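Local coordinates for type 2A phosphatase-associated protein 42 (Saccharomyces cerevisiae, PDB 2V0P) that inhibits the PP2A-type phosphatase SIT4, associates with PP2A catalytic subunits and takes part in negative regulation of TOR signalling in response to the available nitrogen source, at residues N44-I49 with A74-L79; L82-Q87 with K105-S110; Q171-I176 with L208-L213. All blocks are in the same frame, centred on the assembly; numbering follows the deposited sequence. Where two conformers were deposited one is given.

Contacts 1 and 2 share helix 75-83, which packs against helix 29-52 through A74-L79 and against helix 93-120 near its C-terminal end. They meet where D76 and L79 pack on S110. Contact 3, between helices 156-186 and 199-231, adjoins contact 1 through the stacked rings of Y77 and F211 and the packing of A74 on L208. Contact 1 is the buried one, yet its sparse apolar packing includes a lysine-aspartate salt bridge. Contacts 2 and 3 are only partly buried: the former relies on small serines and one isoleucine, whereas the latter joins an aliphatic centre to a histidine-arginine cluster along one side.

Contact 1 of 3, residues N44-I49 with A74-L79; sequences NLKTAI and AVDYYL
The antiparallel packing of helix 29-52 against helix 75-83, part of the tetratricopeptide repeat-like fold of this N-terminal domain, is bridged by K46, which passes over V75 to reach D76. The short helical segments run at 167° to each other with their axes 10.9 Å apart, a wide spacing that a long side chain can span. K46 does so in an almost fully extended form. With its CG anti to the backbone N (chi1 -178°), the chain sets out toward the other helix, and its methylenes lie obliquely against V75, K46 CD resting 4.1 Å from V75 CG2. Beyond this contact the lysine meets D76 at about a right angle. K46 NZ donates to the syn lone pair of D76 OD1 at 2.6 Å, whereas D76 OD2 stays 3.5 Å from K46 NZ, so the salt bridge is centred on one carboxylate oxygen. D76 turns its CG anti to its own carbonyl carbon (chi1 -64°), and the end of the side chain thereby comes closer to K46 than its CB does. The apolar contacts beside the bridge are lighter. I49 CD1 lies 4.4 Å from V75 CG1, and L79 CD1 approaches K46 CD at the same distance of 4.4 Å. F50, following in helix 29-52, makes a cation-pi contact with K46 and also packs on V75; D76 also touches N113 and F114 of helix 93-120. The pairing thus combines a sparse hydrocarbon contact with one short ionic bond. Because D76 is buried, the short bond from K46 probably offsets much of its charge, and burial on the aspartate side may strengthen the attraction.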
loop_
_atom_site.group_PDB
_atom_site.type_symbol
_atom_site.label_atom_id
_atom_site.label_comp_id
_atom_site.label_asym_id
_atom_site.label_seq_id
_atom_site.Cartn_x
_atom_site.Cartn_y
_atom_site.Cartn_z
ATOM N N ASN A 44 12.783 29.957 -8.480
ATOM C CA ASN A 44 13.229 31.239 -8.988
ATOM C C ASN A 44 13.635 31.100 -10.431
ATOM O O ASN A 44 13.314 31.963 -11.231
ATOM C CB ASN A 44 14.353 31.787 -8.105
ATOM C CG ASN A 44 13.811 32.495 -6.899
ATOM O OD1 ASN A 44 12.635 32.853 -6.878
ATOM N ND2 ASN A 44 14.657 32.732 -5.896
ATOM N N LEU A 45 14.233 29.948 -10.757
ATOM C CA LEU A 45 14.707 29.630 -12.128
ATOM C C LEU A 45 13.586 29.398 -13.115
ATOM O O LEU A 45 13.575 29.993 -14.250
ATOM C CB LEU A 45 15.710 28.507 -12.078
ATOM C CG LEU A 45 16.459 28.073 -13.316
ATOM C CD1 LEU A 45 17.260 29.265 -13.860
ATOM C CD2 LEU A 45 17.358 26.915 -12.964
ATOM N N LYS A 46 12.574 28.643 -12.674
ATOM C CA LYS A 46 11.392 28.520 -13.443
ATOM C C LYS A 46 10.786 29.855 -13.834
ATOM O O LYS A 46 10.449 30.050 -14.984
ATOM C CB LYS A 46 10.359 27.677 -12.714
ATOM C CG LYS A 46 9.133 27.500 -13.518
ATOM C CD LYS A 46 8.269 26.389 -13.009
ATOM C CE LYS A 46 6.884 26.519 -13.614
ATOM N NZ LYS A 46 6.121 25.242 -13.473
ATOM N N THR A 47 10.616 30.759 -12.871
ATOM C CA THR A 47 10.132 32.124 -13.138
ATOM C C THR A 47 11.003 32.892 -14.172
ATOM O O THR A 47 10.503 33.464 -15.141
ATOM C CB THR A 47 9.992 32.904 -11.793
ATOM O OG1 THR A 47 8.980 32.260 -11.018
ATOM C CG2 THR A 47 9.569 34.347 -12.022
ATOM N N ALA A 48 12.303 32.862 -13.952
ATOM C CA ALA A 48 13.278 33.439 -14.841
ATOM C C ALA A 48 13.143 32.891 -16.284
ATOM O O ALA A 48 13.036 33.690 -17.237
ATOM C CB ALA A 48 14.671 33.256 -14.287
ATOM N N ILE A 49 13.165 31.580 -16.444
ATOM C CA ILE A 49 13.058 30.920 -17.753
ATOM C C ILE A 49 11.661 30.978 -18.355
ATOM O O ILE A 49 11.518 31.507 -19.424
ATOM C CB ILE A 49 13.557 29.448 -17.735
ATOM C CG1 ILE A 49 14.979 29.334 -17.184
ATOM C CG2 ILE A 49 13.470 28.817 -19.124
ATOM C CD1 ILE A 49 15.254 27.958 -16.630
ATOM N N ALA A 74 12.747 20.164 -18.274
ATOM C CA ALA A 74 12.771 19.312 -17.001
ATOM C C ALA A 74 12.699 20.026 -15.615
ATOM O O ALA A 74 12.768 19.361 -14.550
ATOM C CB ALA A 74 13.860 18.401 -17.015
ATOM N N VAL A 75 12.555 21.333 -15.609
ATOM C CA VAL A 75 12.477 22.055 -14.354
ATOM C C VAL A 75 11.327 21.481 -13.456
ATOM O O VAL A 75 11.552 21.206 -12.357
ATOM C CB VAL A 75 12.341 23.568 -14.470
ATOM C CG1 VAL A 75 13.407 24.178 -15.388
ATOM C CG2 VAL A 75 10.996 24.000 -14.862
ATOM N N ASP A 76 10.142 21.262 -13.983
ATOM C CA ASP A 76 9.094 20.677 -13.168
ATOM C C ASP A 76 9.402 19.247 -12.708
ATOM O O ASP A 76 8.943 18.859 -11.613
ATOM C CB ASP A 76 7.785 20.726 -13.883
ATOM C CG ASP A 76 7.325 22.126 -14.134
ATOM O OD1 ASP A 76 7.320 22.902 -13.164
ATOM O OD2 ASP A 76 6.981 22.426 -15.302
ATOM N N TYR A 77 10.149 18.460 -13.519
ATOM C CA TYR A 77 10.533 17.155 -13.121
ATOM C C TYR A 77 11.390 17.251 -11.830
ATOM O O TYR A 77 11.144 16.525 -10.868
ATOM C CB TYR A 77 11.284 16.393 -14.199
ATOM C CG TYR A 77 11.935 15.092 -13.815
ATOM C CD1 TYR A 77 11.172 13.895 -13.558
ATOM C CD2 TYR A 77 13.317 14.993 -13.729
ATOM C CE1 TYR A 77 11.813 12.719 -13.228
ATOM C CE2 TYR A 77 13.904 13.814 -13.422
ATOM C CZ TYR A 77 13.097 12.666 -13.163
ATOM O OH TYR A 77 13.693 11.533 -12.860
ATOM N N TYR A 78 12.371 18.158 -11.846
ATOM C CA TYR A 78 13.290 18.270 -10.782
ATOM C C TYR A 78 12.548 18.839 -9.499
ATOM O O TYR A 78 12.886 18.477 -8.417
ATOM C CB TYR A 78 14.503 19.128 -11.223
ATOM C CG TYR A 78 15.537 18.284 -11.916
ATOM C CD1 TYR A 78 15.691 18.315 -13.272
ATOM C CD2 TYR A 78 16.303 17.383 -11.190
ATOM C CE1 TYR A 78 16.605 17.542 -13.888
ATOM C CE2 TYR A 78 17.218 16.566 -11.807
ATOM C CZ TYR A 78 17.362 16.662 -13.163
ATOM O OH TYR A 78 18.285 15.881 -13.803
ATOM N N LEU A 79 11.589 19.720 -9.678
ATOM C CA LEU A 79 10.780 20.212 -8.596
ATOM C C LEU A 79 10.000 19.017 -7.990
ATOM O O LEU A 79 9.968 18.867 -6.798
ATOM C CB LEU A 79 9.858 21.347 -9.031
ATOM C CG LEU A 79 10.375 22.808 -9.265
ATOM C CD1 LEU A 79 9.248 23.584 -9.734
ATOM C CD2 LEU A 79 10.946 23.448 -8.048
#

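Contact 2 of 3, residues L82-Q87 with K105-S110; sequences LISRRQ and KKSVES
S84 and S107 form the close part of this contact, bringing the chain at S84 to within 5.1 Å of helix 93-120, S84 CA to S107 CA. S84 CB rests 3.3 Å from S107 OG, and S107 CB lies 3.6 Å from S84 N. The two hydroxyls do not bond each other: S84 OG turns back to the carbonyl oxygen of L81, while S107 OG, anti to its backbone N (chi1 171°), reaches the carbonyl oxygen of G80. Next to the serines, I83 fits against the helix surface, its CG2 branch 3.7 Å from S107 N and 3.9 Å from K106 CB. Its other branch extends along the helix, where I83 CD1 comes within 4.1 Å of S110 OG. The solvent side is looser. K106 contributes little beyond its CB, for its chain bends at chi2 (-55°) and carries the amine away from I83. From I83 to R86 the chain makes a type I beta turn, and R85, whose side chain starts away from helix 93-120, packs on K154 of the second subunit. The close backbone approach is consistent with the small serine side chains at this point. The buried S107 hydroxyl is satisfied by the G80 carbonyl, and the amine of K100, bonded to the carbonyl oxygens of S84 and R86, probably helps satisfy the chain where it leaves the helix.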
loop_
_atom_site.group_PDB
_atom_site.type_symbol
_atom_site.label_atom_id
_atom_site.label_comp_id
_atom_site.label_asym_id
_atom_site.label_seq_id
_atom_site.Cartn_x
_atom_site.Cartn_y
_atom_site.Cartn_z
ATOM N N LEU A 82 12.472 17.009 -5.872
ATOM C CA LEU A 82 12.930 17.683 -4.666
ATOM C C LEU A 82 11.835 17.815 -3.632
ATOM O O LEU A 82 12.088 17.550 -2.490
ATOM C CB LEU A 82 13.482 19.086 -5.010
ATOM C CG LEU A 82 14.691 19.084 -5.946
ATOM C CD1 LEU A 82 14.792 20.483 -6.544
ATOM C CD2 LEU A 82 15.897 18.822 -5.261
ATOM N N ILE A 83 10.656 18.251 -4.042
ATOM C CA ILE A 83 9.539 18.438 -3.171
ATOM C C ILE A 83 9.113 17.116 -2.480
ATOM O O ILE A 83 8.825 17.109 -1.330
ATOM C CB ILE A 83 8.354 19.068 -3.894
ATOM C CG1 ILE A 83 8.736 20.473 -4.409
ATOM C CG2 ILE A 83 7.155 19.237 -2.911
ATOM C CD1 ILE A 83 7.747 21.100 -5.128
ATOM N N SER A 84 9.129 16.002 -3.191
ATOM C CA SER A 84 8.685 14.747 -2.544
ATOM C C SER A 84 9.551 14.380 -1.333
ATOM O O SER A 84 9.154 13.555 -0.497
ATOM C CB SER A 84 8.670 13.620 -3.572
ATOM O OG SER A 84 9.964 13.289 -3.930
ATOM N N ARG A 85 10.708 15.059 -1.210
ATOM C CA ARG A 85 11.694 14.740 -0.234
ATOM C C ARG A 85 11.646 15.656 1.049
ATOM O O ARG A 85 12.325 15.391 1.996
ATOM C CB ARG A 85 13.085 14.761 -0.861
ATOM C CG ARG A 85 13.510 13.546 -1.596
ATOM C CD ARG A 85 14.634 13.820 -2.582
ATOM N NE ARG A 85 15.092 12.565 -3.180
ATOM C CZ ARG A 85 14.486 11.931 -4.167
ATOM N NH1 ARG A 85 13.412 12.439 -4.745
ATOM N NH2 ARG A 85 14.956 10.767 -4.600
ATOM N N ARG A 86 10.834 16.701 1.001
ATOM C CA ARG A 86 10.631 17.635 2.082
ATOM C C ARG A 86 9.927 16.948 3.252
ATOM O O ARG A 86 9.104 16.100 3.049
ATOM C CB ARG A 86 9.810 18.819 1.580
ATOM C CG ARG A 86 10.622 19.736 0.669
ATOM C CD ARG A 86 11.529 20.660 1.521
ATOM N NE ARG A 86 10.814 21.735 2.181
ATOM C CZ ARG A 86 11.045 22.136 3.437
ATOM N NH1 ARG A 86 11.956 21.530 4.189
ATOM N NH2 ARG A 86 10.352 23.144 3.956
ATOM N N GLN A 87 10.306 17.331 4.456
ATOM C CA GLN A 87 9.643 16.888 5.668
ATOM C C GLN A 87 9.575 18.041 6.665
ATOM O O GLN A 87 10.481 18.893 6.736
ATOM C CB GLN A 87 10.430 15.758 6.342
ATOM C CG GLN A 87 10.648 14.591 5.538
ATOM C CD GLN A 87 11.262 13.473 6.336
ATOM O OE1 GLN A 87 11.320 13.509 7.590
ATOM N NE2 GLN A 87 11.695 12.450 5.629
ATOM N N LYS A 105 1.465 15.991 -2.488
ATOM C CA LYS A 105 0.509 16.605 -3.389
ATOM C C LYS A 105 1.230 17.544 -4.380
ATOM O O LYS A 105 1.084 17.441 -5.611
ATOM C CB LYS A 105 -0.510 17.410 -2.573
ATOM C CG LYS A 105 -1.610 18.002 -3.376
ATOM C CD LYS A 105 -2.798 18.377 -2.508
ATOM C CE LYS A 105 -4.113 18.312 -3.296
ATOM N NZ LYS A 105 -4.489 16.907 -3.709
ATOM N N LYS A 106 2.022 18.426 -3.808
ATOM C CA LYS A 106 2.836 19.383 -4.597
ATOM C C LYS A 106 3.865 18.702 -5.512
ATOM O O LYS A 106 4.009 19.116 -6.635
ATOM C CB LYS A 106 3.521 20.370 -3.661
ATOM C CG LYS A 106 2.585 21.307 -2.958
ATOM C CD LYS A 106 1.688 22.076 -3.928
ATOM C CE LYS A 106 1.294 23.422 -3.331
ATOM N NZ LYS A 106 0.013 23.934 -3.907
ATOM N N SER A 107 4.564 17.680 -5.029
ATOM C CA SER A 107 5.420 16.852 -5.849
ATOM C C SER A 107 4.680 16.294 -7.091
ATOM O O SER A 107 5.111 16.528 -8.210
ATOM C CB SER A 107 6.015 15.712 -5.027
ATOM O OG SER A 107 6.674 14.797 -5.870
ATOM N N VAL A 108 3.558 15.577 -6.862
ATOM C CA VAL A 108 2.702 15.093 -7.910
ATOM C C VAL A 108 2.218 16.191 -8.873
ATOM O O VAL A 108 2.281 15.985 -10.084
ATOM C CB VAL A 108 1.564 14.196 -7.381
ATOM C CG1 VAL A 108 0.597 13.835 -8.480
ATOM C CG2 VAL A 108 2.164 12.923 -6.674
ATOM N N GLU A 109 1.799 17.365 -8.358
ATOM C CA GLU A 109 1.421 18.449 -9.221
ATOM C C GLU A 109 2.599 18.823 -10.159
ATOM O O GLU A 109 2.356 18.965 -11.340
ATOM C CB GLU A 109 0.947 19.663 -8.452
ATOM C CG GLU A 109 0.232 20.679 -9.257
ATOM C CD GLU A 109 -0.527 21.669 -8.387
ATOM O OE1 GLU A 109 -0.915 21.296 -7.245
ATOM O OE2 GLU A 109 -0.754 22.819 -8.848
ATOM N N SER A 110 3.796 18.992 -9.616
ATOM C CA SER A 110 4.958 19.323 -10.416
ATOM C C SER A 110 5.198 18.247 -11.478
ATOM O O SER A 110 5.464 18.558 -12.631
ATOM C CB SER A 110 6.224 19.515 -9.600
ATOM O OG SER A 110 6.202 20.720 -8.930
#

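Contact 3 of 3, residues Q171-I176 with L208-L213; sequences QRNKEI and LHHFSL
Helices 156-186 and 199-231 run antiparallel at 157°, their local axes 9.3 Å apart, bringing N173 opposite L213 and I176 opposite H210. I176 lies at the centre. Its CG1 sits over the middle of the H209 ring, 3.8 Å from the ring centroid and close to the ring normal, a CH-pi contact in which the two side chains cross at about a right angle. The other branch, I176 CG2, packs against the backbone of H210, 3.6 Å from H210 N. H209 reaches the facing helix because its CG is anti to the backbone N (chi1 -162°). At the edge of the same imidazole stands R172, its NH2 3.5 Å from H209 CE1, with the guanidinium plane turned 75° from the ring. I176 CD1 covers part of one guanidinium face, so the isoleucine touches both polar groups. A turn further along helix 156-186, E175 OE1 accepts a salt-bridging hydrogen bond from R172 NH1 at 2.8 Å; E175 OE1 lies in the guanidinium plane, while the arginine approaches from above the carboxylate plane. D125 completes the cluster, its OD2 forming a salt bridge with R172 NE and a hydrogen bond with H209 NE2, which probably fixes the two groups relative to each other. The aliphatic part continues with L213: its CD1 lies 3.8 Å from I176 CG1, and its CD2 is 3.7 Å from R172 CG. N173 slides past the leucine in the opposite direction, its OD1 only 3.3 Å from L213 CB. Two consecutive antiparallel helices packed through hydrocarbon, edged here by a polar cluster, form a helical hairpin, consistent with the tetratricopeptide repeat-like fold of this domain, though both are longer than canonical repeat helices.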
loop_
_atom_site.group_PDB
_atom_site.type_symbol
_atom_site.label_atom_id
_atom_site.label_comp_id
_atom_site.label_asym_id
_atom_site.label_seq_id
_atom_site.Cartn_x
_atom_site.Cartn_y
_atom_site.Cartn_z
ATOM N N GLN A 171 9.694 -2.471 -18.964
ATOM C CA GLN A 171 10.453 -2.707 -20.178
ATOM C C GLN A 171 10.753 -1.393 -20.919
ATOM O O GLN A 171 11.873 -1.195 -21.341
ATOM C CB GLN A 171 9.759 -3.716 -21.088
ATOM C CG GLN A 171 9.803 -5.157 -20.548
ATOM C CD GLN A 171 11.218 -5.715 -20.428
ATOM O OE1 GLN A 171 11.950 -5.815 -21.417
ATOM N NE2 GLN A 171 11.599 -6.097 -19.214
ATOM N N ARG A 172 9.762 -0.525 -21.049
ATOM C CA ARG A 172 9.936 0.707 -21.799
ATOM C C ARG A 172 10.979 1.602 -21.108
ATOM O O ARG A 172 11.868 2.148 -21.753
ATOM C CB ARG A 172 8.612 1.449 -21.974
ATOM C CG ARG A 172 8.707 2.740 -22.807
ATOM C CD ARG A 172 9.188 2.457 -24.254
ATOM N NE ARG A 172 9.003 3.593 -25.156
ATOM C CZ ARG A 172 9.613 3.730 -26.329
ATOM N NH1 ARG A 172 10.436 2.783 -26.794
ATOM N NH2 ARG A 172 9.379 4.802 -27.074
ATOM N N ASN A 173 10.880 1.690 -19.784
ATOM C CA ASN A 173 11.801 2.400 -18.948
ATOM C C ASN A 173 13.226 1.905 -19.098
ATOM O O ASN A 173 14.147 2.697 -19.249
ATOM C CB ASN A 173 11.353 2.203 -17.502
ATOM C CG ASN A 173 11.596 3.392 -16.641
ATOM O OD1 ASN A 173 12.083 4.410 -17.077
ATOM N ND2 ASN A 173 11.225 3.271 -15.385
ATOM N N LYS A 174 13.406 0.589 -19.065
ATOM C CA LYS A 174 14.689 -0.049 -19.300
ATOM C C LYS A 174 15.232 0.265 -20.691
ATOM O O LYS A 174 16.401 0.542 -20.850
ATOM C CB LYS A 174 14.546 -1.563 -19.126
ATOM C CG LYS A 174 15.843 -2.332 -19.156
ATOM C CD LYS A 174 15.629 -3.781 -18.709
ATOM C CE LYS A 174 16.578 -4.727 -19.423
ATOM N NZ LYS A 174 16.221 -4.898 -20.868
ATOM N N GLU A 175 14.375 0.212 -21.690
ATOM C CA GLU A 175 14.784 0.455 -23.060
ATOM C C GLU A 175 15.393 1.882 -23.161
ATOM O O GLU A 175 16.530 2.047 -23.571
ATOM C CB GLU A 175 13.580 0.304 -23.965
ATOM C CG GLU A 175 13.889 0.320 -25.440
ATOM C CD GLU A 175 12.632 0.394 -26.300
ATOM O OE1 GLU A 175 11.510 0.414 -25.733
ATOM O OE2 GLU A 175 12.772 0.443 -27.544
ATOM N N ILE A 176 14.625 2.869 -22.728
ATOM C CA ILE A 176 15.003 4.300 -22.829
ATOM C C ILE A 176 16.181 4.571 -21.920
ATOM O O ILE A 176 17.118 5.275 -22.334
ATOM C CB ILE A 176 13.791 5.195 -22.573
ATOM C CG1 ILE A 176 12.779 4.974 -23.693
ATOM C CG2 ILE A 176 14.162 6.653 -22.360
ATOM C CD1 ILE A 176 13.356 4.993 -25.054
ATOM N N LEU A 208 14.912 13.694 -21.452
ATOM C CA LEU A 208 13.520 14.005 -21.125
ATOM C C LEU A 208 12.664 12.723 -21.218
ATOM O O LEU A 208 11.782 12.495 -20.416
ATOM C CB LEU A 208 12.963 15.111 -22.045
ATOM C CG LEU A 208 13.658 16.438 -21.758
ATOM C CD1 LEU A 208 13.164 17.464 -22.808
ATOM C CD2 LEU A 208 13.428 17.006 -20.407
ATOM N N HIS A 209 12.944 11.915 -22.232
ATOM C CA HIS A 209 12.210 10.689 -22.454
ATOM C C HIS A 209 12.293 9.804 -21.181
ATOM O O HIS A 209 11.297 9.335 -20.761
ATOM C CB HIS A 209 12.759 9.968 -23.689
ATOM C CG HIS A 209 11.825 8.949 -24.252
ATOM N ND1 HIS A 209 11.921 8.485 -25.548
ATOM C CD2 HIS A 209 10.738 8.353 -23.715
ATOM C CE1 HIS A 209 10.963 7.600 -25.757
ATOM N NE2 HIS A 209 10.231 7.513 -24.666
ATOM N N HIS A 210 13.470 9.677 -20.585
ATOM C CA HIS A 210 13.735 8.785 -19.491
ATOM C C HIS A 210 13.000 9.397 -18.310
ATOM O O HIS A 210 12.303 8.699 -17.627
ATOM C CB HIS A 210 15.229 8.659 -19.259
ATOM C CG HIS A 210 15.598 8.140 -17.923
ATOM N ND1 HIS A 210 16.265 8.904 -16.988
ATOM C CD2 HIS A 210 15.351 6.952 -17.328
ATOM C CE1 HIS A 210 16.418 8.204 -15.878
ATOM N NE2 HIS A 210 15.874 7.015 -16.061
ATOM N N PHE A 211 13.113 10.729 -18.164
ATOM C CA PHE A 211 12.372 11.447 -17.126
ATOM C C PHE A 211 10.851 11.218 -17.115
ATOM O O PHE A 211 10.259 11.016 -16.041
ATOM C CB PHE A 211 12.734 12.923 -17.136
ATOM C CG PHE A 211 14.161 13.195 -16.859
ATOM C CD1 PHE A 211 14.977 12.268 -16.301
ATOM C CD2 PHE A 211 14.678 14.496 -17.113
ATOM C CE1 PHE A 211 16.335 12.570 -16.002
ATOM C CE2 PHE A 211 15.981 14.806 -16.831
ATOM C CZ PHE A 211 16.829 13.857 -16.285
ATOM N N SER A 212 10.221 11.229 -18.279
ATOM C CA SER A 212 8.812 11.032 -18.374
ATOM C C SER A 212 8.421 9.608 -17.913
ATOM O O SER A 212 7.411 9.454 -17.247
ATOM C CB SER A 212 8.308 11.313 -19.798
ATOM O OG SER A 212 8.598 10.224 -20.620
ATOM N N LEU A 213 9.235 8.612 -18.222
ATOM C CA LEU A 213 8.974 7.272 -17.765
ATOM C C LEU A 213 9.203 7.199 -16.215
ATOM O O LEU A 213 8.339 6.737 -15.550
ATOM C CB LEU A 213 9.778 6.266 -18.544
ATOM C CG LEU A 213 9.251 6.200 -20.006
ATOM C CD1 LEU A 213 10.348 5.749 -20.875
ATOM C CD2 LEU A 213 8.062 5.217 -20.131
#